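Local coordinates for protein peptide-43 (Lutzomyia longipalpis, PDB 7JQD) that is a shortened relative of the sand-fly vasodilator maxadilan and probably binds the PAC1 receptor, perhaps as an antagonist, at residues Asp2-Cys14 against Phe24-Lys36. Numbering follows the deposited sequence.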
ATOM      1  N   ASP B   2       3.738  -2.746 -11.784  1.00 40.03           N
ATOM      2  CA  ASP B   2       3.985  -3.972 -11.043  1.00 40.69           C
ATOM      3  C   ASP B   2       2.847  -4.251 -10.061  1.00 41.00           C
ATOM      4  O   ASP B   2       1.832  -3.550 -10.024  1.00 35.73           O
ATOM      5  CB  ASP B   2       5.346  -3.908 -10.337  1.00 32.14           C
ATOM      6  CG  ASP B   2       5.466  -2.740  -9.406  1.00 33.59           C
ATOM      7  OD1 ASP B   2       4.443  -2.090  -9.123  1.00 38.18           O
ATOM      8  OD2 ASP B   2       6.584  -2.474  -8.927  1.00 40.79           O
ATOM      9  N   ALA B   3       3.041  -5.286  -9.236  1.00 36.58           N
ATOM     10  CA  ALA B   3       2.023  -5.703  -8.286  1.00 35.11           C
ATOM     11  C   ALA B   3       1.539  -4.524  -7.457  1.00 35.99           C
ATOM     12  O   ALA B   3       0.330  -4.327  -7.260  1.00 31.82           O
ATOM     13  CB  ALA B   3       2.594  -6.798  -7.393  1.00 30.63           C
ATOM     14  N   THR B   4       2.480  -3.714  -6.977  1.00 34.43           N
ATOM     15  CA  THR B   4       2.111  -2.606  -6.117  1.00 33.00           C
ATOM     16  C   THR B   4       1.395  -1.543  -6.913  1.00 35.24           C
ATOM     17  O   THR B   4       0.386  -0.992  -6.459  1.00 30.17           O
ATOM     18  CB  THR B   4       3.345  -2.035  -5.438  1.00 30.01           C
ATOM     19  OG1 THR B   4       3.981  -3.075  -4.679  1.00 34.32           O
ATOM     20  CG2 THR B   4       2.933  -0.931  -4.519  1.00 31.83           C
ATOM     21  N   CYS B   5       1.898  -1.277  -8.123  1.00 38.07           N
ATOM     22  CA  CYS B   5       1.230  -0.373  -9.056  1.00 36.26           C
ATOM     23  C   CYS B   5      -0.220  -0.771  -9.285  1.00 34.09           C
ATOM     24  O   CYS B   5      -1.109   0.082  -9.277  1.00 39.81           O
ATOM     25  CB  CYS B   5       2.000  -0.354 -10.375  1.00 35.85           C
ATOM     26  SG  CYS B   5       1.319   0.704 -11.642  1.00 45.98           S
ATOM     27  N   GLN B   6      -0.481  -2.068  -9.484  1.00 37.41           N
ATOM     28  CA  GLN B   6      -1.831  -2.519  -9.804  1.00 34.35           C
ATOM     29  C   GLN B   6      -2.743  -2.462  -8.584  1.00 34.93           C
ATOM     30  O   GLN B   6      -3.956  -2.255  -8.726  1.00 37.02           O
ATOM     31  CB  GLN B   6      -1.790  -3.937 -10.393  1.00 33.06           C
ATOM     32  CG  GLN B   6      -0.653  -4.182 -11.384  1.00 33.74           C
ATOM     33  CD  GLN B   6      -0.709  -5.542 -12.093  1.00 36.51           C
ATOM     34  OE1 GLN B   6      -1.751  -6.191 -12.126  1.00 36.52           O
ATOM     35  NE2 GLN B   6       0.443  -5.995 -12.618  1.00 33.40           N
ATOM     36  N   PHE B   7      -2.186  -2.624  -7.383  1.00 32.39           N
ATOM     37  CA  PHE B   7      -3.003  -2.521  -6.176  1.00 32.48           C
ATOM     38  C   PHE B   7      -3.465  -1.082  -5.945  1.00 33.39           C
ATOM     39  O   PHE B   7      -4.643  -0.832  -5.665  1.00 36.98           O
ATOM     40  CB  PHE B   7      -2.210  -3.042  -4.985  1.00 32.47           C
ATOM     41  CG  PHE B   7      -2.958  -3.019  -3.700  1.00 32.46           C
ATOM     42  CD1 PHE B   7      -3.881  -4.011  -3.403  1.00 33.65           C
ATOM     43  CD2 PHE B   7      -2.726  -2.025  -2.772  1.00 31.47           C
ATOM     44  CE1 PHE B   7      -4.558  -4.002  -2.196  1.00 35.13           C
ATOM     45  CE2 PHE B   7      -3.398  -2.009  -1.570  1.00 32.71           C
ATOM     46  CZ  PHE B   7      -4.313  -2.989  -1.281  1.00 35.23           C
ATOM     47  N   ARG B   8      -2.555  -0.122  -6.064  1.00 33.98           N
ATOM     48  CA  ARG B   8      -2.952   1.278  -5.986  1.00 36.44           C
ATOM     49  C   ARG B   8      -4.019   1.601  -7.016  1.00 36.51           C
ATOM     50  O   ARG B   8      -5.023   2.249  -6.697  1.00 39.56           O
ATOM     51  CB  ARG B   8      -1.747   2.196  -6.182  1.00 32.67           C
ATOM     52  CG  ARG B   8      -2.141   3.625  -6.482  1.00 30.65           C
ATOM     53  CD  ARG B   8      -2.891   4.231  -5.315  1.00 36.16           C
ATOM     54  NE  ARG B   8      -3.186   5.644  -5.541  1.00 40.69           N
ATOM     55  CZ  ARG B   8      -2.328   6.633  -5.310  1.00 37.15           C
ATOM     56  NH1 ARG B   8      -2.685   7.882  -5.548  1.00 37.09           N
ATOM     57  NH2 ARG B   8      -1.109   6.371  -4.859  1.00 41.03           N
ATOM     58  N   LYS B   9      -3.813   1.178  -8.268  1.00 31.56           N
ATOM     59  CA  LYS B   9      -4.817   1.436  -9.292  1.00 33.03           C
ATOM     60  C   LYS B   9      -6.135   0.761  -8.926  1.00 39.49           C
ATOM     61  O   LYS B   9      -7.205   1.378  -8.997  1.00 38.74           O
ATOM     62  CB  LYS B   9      -4.319   0.965 -10.656  1.00 35.44           C
ATOM     63  CG  LYS B   9      -3.195   1.798 -11.262  1.00 36.90           C
ATOM     64  CD  LYS B   9      -2.928   1.364 -12.704  1.00 40.37           C
ATOM     65  CE  LYS B   9      -1.932   2.279 -13.421  1.00 48.68           C
ATOM     66  NZ  LYS B   9      -1.834   2.018 -14.899  1.00 54.42           N
ATOM     67  N   ALA B  10      -6.068  -0.500  -8.486  1.00 40.38           N
ATOM     68  CA  ALA B  10      -7.265  -1.198  -8.019  1.00 38.01           C
ATOM     69  C   ALA B  10      -8.012  -0.371  -6.983  1.00 41.08           C
ATOM     70  O   ALA B  10      -9.201  -0.080  -7.148  1.00 46.92           O
ATOM     71  CB  ALA B  10      -6.889  -2.558  -7.438  1.00 31.83           C
ATOM     72  N   ILE B  11      -7.318   0.028  -5.909  1.00 39.40           N
ATOM     73  CA  ILE B  11      -7.957   0.805  -4.846  1.00 38.58           C
ATOM     74  C   ILE B  11      -8.767   1.949  -5.438  1.00 38.47           C
ATOM     75  O   ILE B  11      -9.954   2.099  -5.147  1.00 37.32           O
ATOM     76  CB  ILE B  11      -6.914   1.338  -3.844  1.00 37.15           C
ATOM     77  CG1 ILE B  11      -6.380   0.231  -2.944  1.00 37.81           C
ATOM     78  CG2 ILE B  11      -7.537   2.432  -2.965  1.00 37.18           C
ATOM     79  CD1 ILE B  11      -5.358   0.736  -1.907  1.00 32.49           C
ATOM     80  N   ASP B  12      -8.133   2.778  -6.274  1.00 39.30           N
ATOM     81  CA  ASP B  12      -8.787   4.011  -6.701  1.00 38.78           C
ATOM     82  C   ASP B  12      -9.952   3.720  -7.644  1.00 49.16           C
ATOM     83  O   ASP B  12     -10.983   4.409  -7.601  1.00 48.76           O
ATOM     84  CB  ASP B  12      -7.770   4.949  -7.352  1.00 34.32           C
ATOM     85  CG  ASP B  12      -6.774   5.545  -6.334  1.00 46.23           C
ATOM     86  OD1 ASP B  12      -7.151   5.670  -5.145  1.00 47.55           O
ATOM     87  OD2 ASP B  12      -5.613   5.884  -6.708  1.00 38.36           O
ATOM     88  N   ASP B  13      -9.823   2.693  -8.482  1.00 44.74           N
ATOM     89  CA  ASP B  13     -10.924   2.338  -9.356  1.00 41.55           C
ATOM     90  C   ASP B  13     -12.106   1.831  -8.549  1.00 45.29           C
ATOM     91  O   ASP B  13     -13.240   2.268  -8.754  1.00 47.14           O
ATOM     92  CB  ASP B  13     -10.472   1.299 -10.371  1.00 48.17           C
ATOM     93  CG  ASP B  13     -11.511   1.057 -11.450  1.00 57.05           C
ATOM     94  OD1 ASP B  13     -11.736   1.990 -12.260  1.00 56.44           O
ATOM     95  OD2 ASP B  13     -12.091  -0.062 -11.495  1.00 60.56           O
ATOM     96  N   CYS B  14     -11.852   0.926  -7.602  1.00 45.82           N
ATOM     97  CA  CYS B  14     -12.945   0.354  -6.822  1.00 42.64           C
ATOM     98  C   CYS B  14     -13.574   1.382  -5.896  1.00 42.82           C
ATOM     99  O   CYS B  14     -14.805   1.465  -5.806  1.00 50.34           O
ATOM    100  CB  CYS B  14     -12.447  -0.852  -6.034  1.00 38.31           C
ATOM    101  SG  CYS B  14     -11.972  -2.242  -7.071  1.00 48.13           S
ATOM    102  N   PHE B  24     -17.108  -2.580  -2.500  1.00 49.54           N
ATOM    103  CA  PHE B  24     -15.679  -2.309  -2.621  1.00 47.75           C
ATOM    104  C   PHE B  24     -14.870  -3.598  -2.587  1.00 48.59           C
ATOM    105  O   PHE B  24     -14.025  -3.841  -3.464  1.00 43.31           O
ATOM    106  CB  PHE B  24     -15.220  -1.365  -1.508  1.00 42.48           C
ATOM    107  CG  PHE B  24     -13.775  -0.987  -1.613  1.00 43.48           C
ATOM    108  CD1 PHE B  24     -13.368  -0.040  -2.537  1.00 41.28           C
ATOM    109  CD2 PHE B  24     -12.816  -1.611  -0.826  1.00 47.13           C
ATOM    110  CE1 PHE B  24     -12.054   0.296  -2.656  1.00 39.68           C
ATOM    111  CE2 PHE B  24     -11.477  -1.276  -0.941  1.00 40.40           C
ATOM    112  CZ  PHE B  24     -11.102  -0.323  -1.851  1.00 42.93           C
ATOM    113  N   LYS B  25     -15.118  -4.438  -1.574  1.00 46.86           N
ATOM    114  CA  LYS B  25     -14.365  -5.680  -1.450  1.00 51.17           C
ATOM    115  C   LYS B  25     -14.529  -6.534  -2.699  1.00 47.97           C
ATOM    116  O   LYS B  25     -13.566  -7.162  -3.161  1.00 42.97           O
ATOM    117  CB  LYS B  25     -14.810  -6.450  -0.202  1.00 50.34           C
ATOM    118  CG  LYS B  25     -14.504  -5.737   1.110  1.00 57.37           C
ATOM    119  CD  LYS B  25     -15.045  -6.512   2.314  1.00 66.07           C
ATOM    120  CE  LYS B  25     -15.309  -5.599   3.508  1.00 63.51           C
ATOM    121  NZ  LYS B  25     -16.732  -5.694   3.976  1.00 59.74           N
ATOM    122  N   ALA B  26     -15.734  -6.529  -3.278  1.00 42.96           N
ATOM    123  CA  ALA B  26     -16.012  -7.382  -4.424  1.00 41.89           C
ATOM    124  C   ALA B  26     -15.219  -6.928  -5.632  1.00 43.36           C
ATOM    125  O   ALA B  26     -14.505  -7.724  -6.251  1.00 46.03           O
ATOM    126  CB  ALA B  26     -17.508  -7.392  -4.730  1.00 40.64           C
ATOM    127  N   CYS B  27     -15.330  -5.645  -5.984  1.00 47.00           N
ATOM    128  CA  CYS B  27     -14.476  -5.080  -7.026  1.00 41.27           C
ATOM    129  C   CYS B  27     -13.003  -5.335  -6.720  1.00 43.61           C
ATOM    130  O   CYS B  27     -12.227  -5.684  -7.616  1.00 43.57           O
ATOM    131  CB  CYS B  27     -14.762  -3.588  -7.169  1.00 35.78           C
ATOM    132  SG  CYS B  27     -13.632  -2.687  -8.227  1.00 51.92           S
ATOM    133  N   MET B  28     -12.604  -5.203  -5.449  1.00 46.24           N
ATOM    134  CA  MET B  28     -11.218  -5.482  -5.075  1.00 46.36           C
ATOM    135  C   MET B  28     -10.870  -6.963  -5.240  1.00 41.20           C
ATOM    136  O   MET B  28      -9.773  -7.297  -5.712  1.00 41.62           O
ATOM    137  CB  MET B  28     -10.952  -5.015  -3.639  1.00 44.54           C
ATOM    138  CG  MET B  28     -10.744  -3.506  -3.502  1.00 43.49           C
ATOM    139  SD  MET B  28      -9.345  -2.867  -4.464  1.00 42.19           S
ATOM    140  CE  MET B  28      -7.939  -3.451  -3.484  1.00 29.74           C
ATOM    141  N   LYS B  29     -11.770  -7.867  -4.836  1.00 41.42           N
ATOM    142  CA  LYS B  29     -11.560  -9.286  -5.121  1.00 43.48           C
ATOM    143  C   LYS B  29     -11.354  -9.514  -6.607  1.00 43.94           C
ATOM    144  O   LYS B  29     -10.454 -10.258  -7.011  1.00 44.44           O
ATOM    145  CB  LYS B  29     -12.737 -10.127  -4.631  1.00 40.99           C
ATOM    146  CG  LYS B  29     -12.670 -10.454  -3.169  1.00 48.20           C
ATOM    147  CD  LYS B  29     -13.948 -11.119  -2.704  1.00 46.21           C
ATOM    148  CE  LYS B  29     -13.863 -11.445  -1.222  1.00 52.43           C
ATOM    149  NZ  LYS B  29     -15.200 -11.681  -0.607  1.00 48.64           N
ATOM    150  N   GLN B  30     -12.170  -8.863  -7.436  1.00 40.00           N
ATOM    151  CA  GLN B  30     -12.009  -8.997  -8.878  1.00 40.53           C
ATOM    152  C   GLN B  30     -10.655  -8.464  -9.339  1.00 39.26           C
ATOM    153  O   GLN B  30     -10.008  -9.077 -10.195  1.00 38.85           O
ATOM    154  CB  GLN B  30     -13.153  -8.284  -9.601  1.00 34.48           C
ATOM    155  CG  GLN B  30     -13.015  -8.257 -11.107  1.00 40.05           C
ATOM    156  CD  GLN B  30     -12.836  -9.642 -11.750  1.00 43.18           C
ATOM    157  OE1 GLN B  30     -13.316 -10.659 -11.238  1.00 42.79           O
ATOM    158  NE2 GLN B  30     -12.150  -9.674 -12.889  1.00 37.06           N
ATOM    159  N   LYS B  31     -10.192  -7.345  -8.763  1.00 38.68           N
ATOM    160  CA  LYS B  31      -8.909  -6.774  -9.166  1.00 39.45           C
ATOM    161  C   LYS B  31      -7.739  -7.683  -8.804  1.00 38.86           C
ATOM    162  O   LYS B  31      -6.711  -7.684  -9.499  1.00 35.18           O
ATOM    163  CB  LYS B  31      -8.715  -5.395  -8.531  1.00 40.91           C
ATOM    164  CG  LYS B  31      -9.531  -4.259  -9.169  1.00 36.66           C
ATOM    165  CD  LYS B  31      -9.627  -4.389 -10.663  1.00 35.10           C
ATOM    166  CE  LYS B  31     -10.393  -3.227 -11.238  1.00 42.34           C
ATOM    167  NZ  LYS B  31      -9.626  -1.986 -10.979  1.00 49.26           N
ATOM    168  N   LYS B  32      -7.869  -8.454  -7.724  1.00 37.69           N
ATOM    169  CA  LYS B  32      -6.849  -9.442  -7.398  1.00 32.70           C
ATOM    170  C   LYS B  32      -6.832 -10.588  -8.409  1.00 41.14           C
ATOM    171  O   LYS B  32      -5.749 -11.067  -8.793  1.00 35.71           O
ATOM    172  CB  LYS B  32      -7.091  -9.956  -5.984  1.00 30.14           C
ATOM    173  CG  LYS B  32      -6.033 -10.885  -5.465  1.00 34.18           C
ATOM    174  CD  LYS B  32      -6.018 -10.837  -3.960  1.00 36.72           C
ATOM    175  CE  LYS B  32      -5.470 -12.085  -3.325  1.00 29.69           C
ATOM    176  NZ  LYS B  32      -5.704 -11.965  -1.862  1.00 42.48           N
ATOM    177  N   LYS B  33      -8.010 -11.054  -8.865  1.00 39.17           N
ATOM    178  CA  LYS B  33      -8.007 -12.143  -9.830  1.00 35.51           C
ATOM    179  C   LYS B  33      -7.430 -11.683 -11.162  1.00 36.35           C
ATOM    180  O   LYS B  33      -6.678 -12.421 -11.800  1.00 40.80           O
ATOM    181  CB  LYS B  33      -9.394 -12.745 -10.028  1.00 39.06           C
ATOM    182  CG  LYS B  33     -10.209 -12.983  -8.761  1.00 46.08           C
ATOM    183  CD  LYS B  33     -11.617 -13.467  -9.139  1.00 53.31           C
ATOM    184  CE  LYS B  33     -12.676 -13.008  -8.132  1.00 58.69           C
ATOM    185  NZ  LYS B  33     -13.917 -12.478  -8.819  1.00 58.35           N
ATOM    186  N   GLU B  34      -7.741 -10.450 -11.570  1.00 33.42           N
ATOM    187  CA  GLU B  34      -7.113  -9.916 -12.782  1.00 35.93           C
ATOM    188  C   GLU B  34      -5.602  -9.893 -12.634  1.00 35.08           C
ATOM    189  O   GLU B  34      -4.878 -10.293 -13.556  1.00 39.49           O
ATOM    190  CB  GLU B  34      -7.639  -8.506 -13.085  1.00 39.54           C
ATOM    191  CG  GLU B  34      -9.129  -8.345 -12.840  1.00 40.70           C
ATOM    192  CD  GLU B  34      -9.768  -7.305 -13.715  1.00 48.47           C
ATOM    193  OE1 GLU B  34      -9.171  -6.219 -13.844  1.00 58.11           O
ATOM    194  OE2 GLU B  34     -10.870  -7.575 -14.237  1.00 53.85           O
ATOM    195  N   TRP B  35      -5.112  -9.450 -11.477  1.00 37.33           N
ATOM    196  CA  TRP B  35      -3.678  -9.431 -11.207  1.00 35.44           C
ATOM    197  C   TRP B  35      -3.070 -10.827 -11.299  1.00 36.75           C
ATOM    198  O   TRP B  35      -2.048 -11.018 -11.978  1.00 34.03           O
ATOM    199  CB  TRP B  35      -3.427  -8.805  -9.831  1.00 34.94           C
ATOM    200  CG  TRP B  35      -2.017  -8.970  -9.261  1.00 34.12           C
ATOM    201  CD1 TRP B  35      -0.859  -8.419  -9.746  1.00 28.40           C
ATOM    202  CD2 TRP B  35      -1.654  -9.680  -8.063  1.00 30.83           C
ATOM    203  NE1 TRP B  35       0.197  -8.761  -8.935  1.00 31.50           N
ATOM    204  CE2 TRP B  35      -0.261  -9.538  -7.899  1.00 30.14           C
ATOM    205  CE3 TRP B  35      -2.375 -10.424  -7.119  1.00 29.82           C
ATOM    206  CZ2 TRP B  35       0.430 -10.124  -6.837  1.00 27.27           C
ATOM    207  CZ3 TRP B  35      -1.686 -11.005  -6.060  1.00 32.42           C
ATOM    208  CH2 TRP B  35      -0.299 -10.848  -5.927  1.00 29.92           C
ATOM    209  N   LYS B  36      -3.667 -11.827 -10.624  1.00 29.00           N
ATOM    210  CA  LYS B  36      -3.076 -13.162 -10.667  1.00 31.23           C
ATOM    211  C   LYS B  36      -3.119 -13.734 -12.087  1.00 37.62           C
ATOM    212  O   LYS B  36      -2.129 -14.299 -12.572  1.00 31.68           O
ATOM    213  CB  LYS B  36      -3.774 -14.107  -9.689  1.00 29.55           C
ATOM    214  CG  LYS B  36      -3.381 -13.972  -8.225  1.00 28.98           C
ATOM    215  CD  LYS B  36      -3.898 -15.191  -7.439  1.00 25.87           C
ATOM    216  CE  LYS B  36      -3.758 -15.029  -5.934  1.00 34.93           C
ATOM    217  NZ  LYS B  36      -2.483 -15.568  -5.336  1.00 44.72           N
TER
HETATM  218  O   HOH W   1      -5.068  -6.140 -11.430  1.00 35.97           O
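Cys-14 and Cys-27 join the two arms of a disulfide-linked antiparallel helical hairpin. The segments 3-14 and 24-36 run at 149° to each other, their axes approaching to 9.3 Å. Cys-14 is a knob among Phe-24, Cys-27, Met-28 and Lys-31; its CB lies 3.6 Å from Phe-24 CE1. Met-28 answers as the reciprocal knob: bent at chi2 and chi3 (-60° and -74°), it fits its thioether among Phe-7, Ala-10, Ile-11 and Cys-14, with CE reaching Phe-7 CE1 at 3.7 Å. Lys-31 first lies alongside Ala-10, CB to CB at 3.5 Å, then bends so that NZ meets Asp-13 OD2 at 3.2 Å from above the carboxylate plane in a salt bridge. The carboxylate is shared: its OD1 pairs with Arg-16. An aromatic side chain of the partner protein stacks on Trp-35, and an apolar one packs on Phe-7. Toward the open end of the hairpin, Ala-3 CB rests 3.5 Å from Trp-35 NE1. The Gln-6 amide stands almost perpendicular to the indole: NE2 is hydrogen-bonded to Cys-1 O, while OE1 meets the indole edge in plane, 3.4 Å from Trp-35 CD1, and weakly accepts from a water that also donates to Lys-31 O.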